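Local coordinates for putative arylalkylamine N-Acetyltransferase 7 (Aedes aegypti, PDB 4FD7), which probably acts as an N-acetyltransferase of the GNAT family, passing an acetyl group from acetyl-CoA to an amine, perhaps an arylalkylamine, at residues Val106-Arg109 with Ser110-Asp113; Ala115-Ser119 with Ala120-Ala124; Leu153-Pro157 with Lys158-Arg162. One frame throughout, in Å; residues are numbered along the deposited sequence.

Contact 1: Val106-Arg109 with Ser110-Asp113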
loop_
_atom_site.group_PDB
_atom_site.type_symbol
_atom_site.label_atom_id
_atom_site.label_comp_id
_atom_site.label_asym_id
_atom_site.label_seq_id
_atom_site.Cartn_x
_atom_site.Cartn_y
_atom_site.Cartn_z
ATOM N N VAL A 106 -10.567 3.383 0.740
ATOM C CA VAL A 106 -11.385 2.641 1.692
ATOM C C VAL A 106 -12.141 1.507 1.004
ATOM O O VAL A 106 -12.815 1.725 -0.003
ATOM C CB VAL A 106 -12.324 3.582 2.469
ATOM C CG1 VAL A 106 -13.267 2.800 3.405
ATOM C CG2 VAL A 106 -11.490 4.590 3.265
ATOM N N ALA A 107 -11.966 0.290 1.517
ATOM C CA ALA A 107 -12.702 -0.869 1.033
ATOM C C ALA A 107 -14.021 -0.916 1.799
ATOM O O ALA A 107 -14.059 -0.653 3.002
ATOM C CB ALA A 107 -11.910 -2.135 1.255
ATOM N N SER A 108 -15.102 -1.216 1.087
ATOM C CA SER A 108 -16.426 -1.257 1.691
ATOM C C SER A 108 -17.104 -2.558 1.323
ATOM O O SER A 108 -16.823 -3.131 0.276
ATOM C CB SER A 108 -17.272 -0.077 1.215
ATOM O OG SER A 108 -16.665 1.161 1.561
ATOM N N ARG A 109 -17.994 -3.007 2.204
ATOM C CA ARG A 109 -18.633 -4.302 2.106
ATOM C C ARG A 109 -19.356 -4.460 0.776
ATOM O O ARG A 109 -19.379 -5.548 0.192
ATOM C CB ARG A 109 -19.599 -4.461 3.280
ATOM C CG ARG A 109 -20.256 -5.826 3.406
ATOM C CD ARG A 109 -21.319 -5.796 4.491
ATOM N NE ARG A 109 -20.739 -5.898 5.830
ATOM C CZ ARG A 109 -20.432 -7.050 6.421
ATOM N NH1 ARG A 109 -20.651 -8.203 5.802
ATOM N NH2 ARG A 109 -19.900 -7.058 7.639
ATOM N N SER A 110 -19.927 -3.367 0.283
ATOM C CA SER A 110 -20.738 -3.446 -0.920
ATOM C C SER A 110 -19.907 -3.476 -2.208
ATOM O O SER A 110 -20.445 -3.789 -3.270
ATOM C CB SER A 110 -21.798 -2.341 -0.953
ATOM O OG SER A 110 -21.243 -1.044 -0.871
ATOM N N ASP A 111 -18.603 -3.196 -2.110
ATOM C CA ASP A 111 -17.728 -3.200 -3.294
ATOM C C ASP A 111 -17.717 -4.553 -3.999
ATOM O O ASP A 111 -17.511 -5.594 -3.373
ATOM C CB ASP A 111 -16.281 -2.840 -2.932
ATOM C CG ASP A 111 -16.132 -1.433 -2.401
ATOM O OD1 ASP A 111 -17.062 -0.617 -2.561
ATOM O OD2 ASP A 111 -15.063 -1.145 -1.822
ATOM N N LYS A 112 -17.915 -4.543 -5.302
ATOM C CA LYS A 112 -17.856 -5.760 -6.053
ATOM C C LYS A 112 -16.413 -6.164 -6.354
ATOM O O LYS A 112 -16.137 -7.309 -6.542
ATOM C CB LYS A 112 -18.607 -5.591 -7.374
ATOM C CG LYS A 112 -20.064 -5.239 -7.246
ATOM C CD LYS A 112 -20.247 -3.766 -6.944
ATOM C CE LYS A 112 -21.425 -3.525 -6.060
ATOM N NZ LYS A 112 -22.581 -2.961 -6.798
ATOM N N ASP A 113 -15.512 -5.195 -6.408
ATOM C CA ASP A 113 -14.125 -5.427 -6.827
ATOM C C ASP A 113 -14.047 -6.359 -8.020
ATOM O O ASP A 113 -13.461 -7.441 -7.943
ATOM C CB ASP A 113 -13.289 -5.987 -5.688
ATOM C CG ASP A 113 -13.307 -5.100 -4.474
ATOM O OD1 ASP A 113 -12.761 -3.970 -4.539
ATOM O OD2 ASP A 113 -13.847 -5.551 -3.442
HETATM O O HOH W 1 -16.109 -6.217 -0.853
#
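V106 O lies 4.1 Å from OD2 of D111, the first approach of the strand end to the chain that turns back on it. A107 follows, its CA 3.7 Å from the same D111 OD2, while its backbone stays paired with Y147 of the neighbouring strand 146-155. S108 is bonded through both its N-H and its carbonyl. The S108 N-H points at D111 OD2, 2.9 Å away, with an angle of 159° at the hydrogen. It reaches that oxygen from well above the carboxylate plane, 62° out of it. The carbonyl of the same residue takes the return bond, D111 N to S108 O at 3.0 Å, and this closes a type I beta turn running from S108 to D111 at the point where strand 98-108 of the antiparallel sheet gives out. D111 therefore grips S108 twice, once through its main chain and once through its carboxylate. Its CG stands beside its own backbone N, anti to the carbonyl carbon (chi1 -64°), which folds the carboxylate back over the turn toward the strand end; D111 OD1 comes to 3.8 Å from S108 CB. The hydroxyl of S108 is engaged elsewhere, hydrogen-bonded to ND1 of H146. R109 occupies the first corner of the turn. Its CB points away from S110-D113, and the side chain bends at chi3 to form salt bridges with D145 and D140. A water lies 3.0 Å from D111 O and, more weakly, 3.4 Å from S108 O; it has more acceptors in reach than protons to give.

Contact 2: Ala115-Ser119 with Ala120-Ala124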
loop_
_atom_site.group_PDB
_atom_site.type_symbol
_atom_site.label_atom_id
_atom_site.label_comp_id
_atom_site.label_asym_id
_atom_site.label_seq_id
_atom_site.Cartn_x
_atom_site.Cartn_y
_atom_site.Cartn_z
ATOM N N ALA A 115 -12.965 -5.121 -11.000
ATOM C CA ALA A 115 -12.279 -4.230 -11.921
ATOM C C ALA A 115 -11.663 -4.985 -13.087
ATOM O O ALA A 115 -11.161 -6.099 -12.926
ATOM C CB ALA A 115 -11.224 -3.418 -11.200
ATOM N N GLN A 116 -11.703 -4.352 -14.251
ATOM C CA GLN A 116 -11.191 -4.932 -15.482
ATOM C C GLN A 116 -10.088 -4.080 -16.071
ATOM O O GLN A 116 -10.198 -2.851 -16.144
ATOM C CB GLN A 116 -12.326 -5.080 -16.476
ATOM C CG GLN A 116 -13.337 -6.074 -15.983
ATOM C CD GLN A 116 -12.831 -7.491 -16.086
ATOM O OE1 GLN A 116 -11.844 -7.769 -16.783
ATOM N NE2 GLN A 116 -13.498 -8.403 -15.389
ATOM N N PHE A 117 -9.016 -4.743 -16.484
ATOM C CA PHE A 117 -7.813 -4.055 -16.914
ATOM C C PHE A 117 -7.433 -4.533 -18.308
ATOM O O PHE A 117 -7.936 -5.548 -18.786
ATOM C CB PHE A 117 -6.690 -4.327 -15.912
ATOM C CG PHE A 117 -6.954 -3.734 -14.550
ATOM C CD1 PHE A 117 -6.653 -2.408 -14.291
ATOM C CD2 PHE A 117 -7.521 -4.501 -13.545
ATOM C CE1 PHE A 117 -6.906 -1.846 -13.035
ATOM C CE2 PHE A 117 -7.777 -3.958 -12.281
ATOM C CZ PHE A 117 -7.464 -2.632 -12.028
ATOM N N ASN A 118 -6.545 -3.791 -18.954
ATOM C CA ASN A 118 -6.146 -4.084 -20.323
ATOM C C ASN A 118 -5.129 -5.205 -20.399
ATOM O O ASN A 118 -5.156 -6.025 -21.328
ATOM C CB ASN A 118 -5.610 -2.815 -20.976
ATOM C CG ASN A 118 -6.631 -1.691 -20.943
ATOM O OD1 ASN A 118 -7.760 -1.852 -21.413
ATOM N ND2 ASN A 118 -6.260 -0.568 -20.338
ATOM N N SER A 119 -4.247 -5.257 -19.410
ATOM C CA SER A 119 -3.131 -6.204 -19.445
ATOM C C SER A 119 -3.451 -7.493 -18.707
ATOM O O SER A 119 -3.986 -7.463 -17.597
ATOM C CB SER A 119 -1.888 -5.580 -18.819
ATOM O OG SER A 119 -2.017 -5.511 -17.406
ATOM N N ALA A 120 -3.097 -8.630 -19.306
ATOM C CA ALA A 120 -3.195 -9.899 -18.597
ATOM C C ALA A 120 -2.433 -9.810 -17.290
ATOM O O ALA A 120 -2.898 -10.309 -16.266
ATOM C CB ALA A 120 -2.633 -11.042 -19.440
ATOM N N ILE A 121 -1.271 -9.154 -17.355
ATOM C CA ILE A 121 -0.361 -9.009 -16.228
ATOM C C ILE A 121 -1.029 -8.334 -15.014
ATOM O O ILE A 121 -1.070 -8.908 -13.913
ATOM C CB ILE A 121 0.884 -8.206 -16.640
ATOM C CG1 ILE A 121 1.829 -9.071 -17.493
ATOM C CG2 ILE A 121 1.625 -7.653 -15.411
ATOM C CD1 ILE A 121 2.961 -8.259 -18.131
ATOM N N PHE A 122 -1.548 -7.121 -15.197
ATOM C CA PHE A 122 -2.159 -6.484 -14.026
ATOM C C PHE A 122 -3.488 -7.119 -13.651
ATOM O O PHE A 122 -3.859 -7.131 -12.482
ATOM C CB PHE A 122 -2.255 -4.960 -14.112
ATOM C CG PHE A 122 -2.567 -4.324 -12.782
ATOM C CD1 PHE A 122 -1.586 -4.231 -11.809
ATOM C CD2 PHE A 122 -3.852 -3.874 -12.482
ATOM C CE1 PHE A 122 -1.857 -3.685 -10.544
ATOM C CE2 PHE A 122 -4.137 -3.321 -11.235
ATOM C CZ PHE A 122 -3.132 -3.228 -10.252
ATOM N N GLN A 123 -4.201 -7.677 -14.619
ATOM C CA GLN A 123 -5.452 -8.330 -14.268
ATOM C C GLN A 123 -5.157 -9.485 -13.325
ATOM O O GLN A 123 -5.887 -9.702 -12.351
ATOM C CB GLN A 123 -6.203 -8.825 -15.496
ATOM C CG GLN A 123 -7.585 -9.349 -15.143
ATOM C CD GLN A 123 -8.586 -8.227 -14.930
ATOM O OE1 GLN A 123 -8.788 -7.396 -15.812
ATOM N NE2 GLN A 123 -9.217 -8.199 -13.756
ATOM N N ALA A 124 -4.072 -10.207 -13.609
ATOM C CA ALA A 124 -3.643 -11.294 -12.740
ATOM C C ALA A 124 -3.220 -10.783 -11.374
ATOM O O ALA A 124 -3.565 -11.378 -10.348
ATOM C CB ALA A 124 -2.512 -12.082 -13.385
#
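The ring of F117 has the edge of F122 standing over one face, with F122 CD2 3.5 Å above the ring plane and over its centre. This is a T-shaped (edge-to-face) pair: the planes meet at 83° and the centroids lie 4.7 Å apart. It forms where the loop after strand 98-108 runs into helix 120-136, at a helix start with S119 as N-cap. S119 OG accepts from F122 N at 2.8 Å, satisfying an amide of the first turn that has no helical carbonyl before it. The hydroxyl can do this because it sits between the backbone N and the carbonyl carbon of its own residue (chi1 74°), which swings it over the helix end; it also touches F122 CB. A second partner, D73 of helix 68-81, bonds the same hydroxyl and also takes the N-H of N118, tying the cap to that helix. The S119 carbonyl oxygen meanwhile receives Q123 N at 3.0 Å and begins the regular helical pattern. One turn further on than the cap, Q123 reaches back along the incoming loop. Its CG is anti to the backbone N, and the chain bends at chi2, bringing the amide beside the extended backbone of A115-F117. There the amide bonds two residues, F117 and A115. Q123 OE1 accepts from F117 N at 2.7 Å, and that oxygen also lies near the edge of the F117 ring. The amide nitrogen is shared with D127, one helical turn later. Toward the loop, Q123 NE2 meets A115 O at 3.0 Å by an almost straight bond, 172° at the hydrogen, with the acceptor lying in the amide plane.

Contact 3: Leu153-Pro157 with Lys158-Arg162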
loop_
_atom_site.group_PDB
_atom_site.type_symbol
_atom_site.label_atom_id
_atom_site.label_comp_id
_atom_site.label_asym_id
_atom_site.label_seq_id
_atom_site.Cartn_x
_atom_site.Cartn_y
_atom_site.Cartn_z
ATOM N N LEU A 153 3.036 0.442 -1.450
ATOM C CA LEU A 153 3.887 1.334 -0.666
ATOM C C LEU A 153 5.259 1.361 -1.330
ATOM O O LEU A 153 5.909 0.319 -1.470
ATOM C CB LEU A 153 4.006 0.860 0.790
ATOM C CG LEU A 153 4.541 1.871 1.829
ATOM C CD1 LEU A 153 4.253 1.408 3.251
ATOM C CD2 LEU A 153 6.035 2.151 1.695
ATOM N N SER A 154 5.679 2.559 -1.738
ATOM C CA SER A 154 6.951 2.774 -2.417
ATOM C C SER A 154 7.892 3.558 -1.509
ATOM O O SER A 154 7.492 4.533 -0.885
ATOM C CB SER A 154 6.703 3.561 -3.695
ATOM O OG SER A 154 7.865 3.675 -4.496
ATOM N N VAL A 155 9.144 3.124 -1.418
ATOM C CA VAL A 155 10.159 3.895 -0.700
ATOM C C VAL A 155 11.365 4.074 -1.607
ATOM O O VAL A 155 11.801 3.111 -2.239
ATOM C CB VAL A 155 10.604 3.199 0.598
ATOM C CG1 VAL A 155 11.965 3.744 1.092
ATOM C CG2 VAL A 155 9.527 3.329 1.687
ATOM N N ASP A 156 11.889 5.298 -1.681
ATOM C CA ASP A 156 13.064 5.556 -2.505
ATOM C C ASP A 156 14.219 4.752 -1.936
ATOM O O ASP A 156 14.536 4.868 -0.754
ATOM C CB ASP A 156 13.393 7.046 -2.498
ATOM C CG ASP A 156 14.530 7.411 -3.442
ATOM O OD1 ASP A 156 15.403 6.559 -3.723
ATOM O OD2 ASP A 156 14.546 8.568 -3.898
ATOM N N PRO A 157 14.846 3.918 -2.783
ATOM C CA PRO A 157 15.983 3.074 -2.426
ATOM C C PRO A 157 17.079 3.796 -1.645
ATOM O O PRO A 157 17.692 3.170 -0.784
ATOM C CB PRO A 157 16.505 2.634 -3.792
ATOM C CG PRO A 157 15.289 2.540 -4.611
ATOM C CD PRO A 157 14.437 3.702 -4.181
ATOM N N LYS A 158 17.314 5.081 -1.898
ATOM C CA LYS A 158 18.389 5.751 -1.171
ATOM C C LYS A 158 17.993 6.111 0.260
ATOM O O LYS A 158 18.789 6.697 1.005
ATOM C CB LYS A 158 18.939 6.956 -1.936
ATOM C CG LYS A 158 18.067 8.191 -1.909
ATOM C CD LYS A 158 18.380 9.087 -3.115
ATOM C CE LYS A 158 17.789 10.469 -2.917
ATOM N NZ LYS A 158 16.532 10.370 -2.135
ATOM N N TYR A 159 16.770 5.741 0.641
ATOM C CA TYR A 159 16.299 5.889 2.011
ATOM C C TYR A 159 15.937 4.564 2.662
ATOM O O TYR A 159 15.386 4.550 3.771
ATOM C CB TYR A 159 15.065 6.793 2.061
ATOM C CG TYR A 159 15.380 8.252 1.978
ATOM C CD1 TYR A 159 15.157 8.957 0.809
ATOM C CD2 TYR A 159 15.912 8.932 3.067
ATOM C CE1 TYR A 159 15.439 10.302 0.725
ATOM C CE2 TYR A 159 16.210 10.280 2.987
ATOM C CZ TYR A 159 15.969 10.959 1.811
ATOM O OH TYR A 159 16.265 12.302 1.726
ATOM N N ARG A 160 16.214 3.446 2.001
ATOM C CA ARG A 160 15.823 2.180 2.609
ATOM C C ARG A 160 16.724 1.805 3.791
ATOM O O ARG A 160 17.787 2.405 4.007
ATOM C CB ARG A 160 15.669 1.051 1.568
ATOM C CG ARG A 160 14.251 0.978 0.940
ATOM C CD ARG A 160 14.194 0.051 -0.263
ATOM N NE ARG A 160 13.428 0.607 -1.379
ATOM C CZ ARG A 160 13.479 0.132 -2.623
ATOM N NH1 ARG A 160 14.266 -0.903 -2.898
ATOM N NH2 ARG A 160 12.756 0.685 -3.594
ATOM N N GLY A 161 16.254 0.858 4.596
ATOM C CA GLY A 161 16.987 0.407 5.762
ATOM C C GLY A 161 16.833 1.333 6.955
ATOM O O GLY A 161 17.550 1.202 7.945
ATOM N N ARG A 162 15.894 2.268 6.857
ATOM C CA ARG A 162 15.731 3.305 7.868
ATOM C C ARG A 162 14.417 3.173 8.629
ATOM O O ARG A 162 14.113 3.985 9.510
ATOM C CB ARG A 162 15.841 4.686 7.211
ATOM C CG ARG A 162 17.285 5.071 6.904
ATOM C CD ARG A 162 17.378 6.208 5.922
ATOM N NE ARG A 162 18.758 6.626 5.659
ATOM C CZ ARG A 162 19.537 6.107 4.712
ATOM N NH1 ARG A 162 20.774 6.553 4.545
ATOM N NH2 ARG A 162 19.094 5.132 3.934
#
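R160 turns its guanidinium back onto the end of strand 146-155 and holds the V155 carbonyl oxygen side-on with two nitrogens. NH2 reaches V155 O at 2.9 Å and NE at 3.1 Å; the oxygen lies at the edge of the guanidinium, while P157 CG lies over one face, offset toward the rim, at 3.3 Å from NH2. The aliphatic part of the arginine takes part too, its CG 3.6 Å from V155 CG1. A short 3-10 turn, starting at P157, carries the chain from the strand toward helix 164-170. R160 opens an Arg-x-x-Gly-x-Ala stretch that matches the GNAT (Q/R)-x-x-G-x-(G/A) motif, whose backbone probably binds the CoA pyrophosphate, as in relatives. Y159 N bonds to D156 O at 2.8 Å, and R160 N to P157 O at 3.2 Å, so the turn sets the root of the arginine. D156 also bonds the start of the turn with its side chain: CG is anti to the backbone N (chi1 -175°), and OD1 accepts K158 N at 3.0 Å. OD2 makes a salt bridge to K158 NZ, which approaches from above the carboxylate plane. Further out, D55 pairs with R160 NH2, and E97 is a second acidic partner for K158 NZ.

How the contacts relate
The three contacts follow one another along the chain, and each lies at an end of a regular element. Contact 1 sits where strand 98-108 stops, contact 2 where helix 120-136 starts, and contact 3 where strand 146-155 stops. Contacts 1 and 2 belong to the same connection, their centres about 19 Å apart, without touching beyond adjoining in sequence. Contacts 1 and 3 share the sheet through neighbouring antiparallel strands yet lie on opposite sides of the chain's centre, about 30 Å apart between centres. Contact 3 is about 27 Å from contact 2, centre to centre. By analogy with other GNAT enzymes, contact 3 is probably nearest the CoA-binding region.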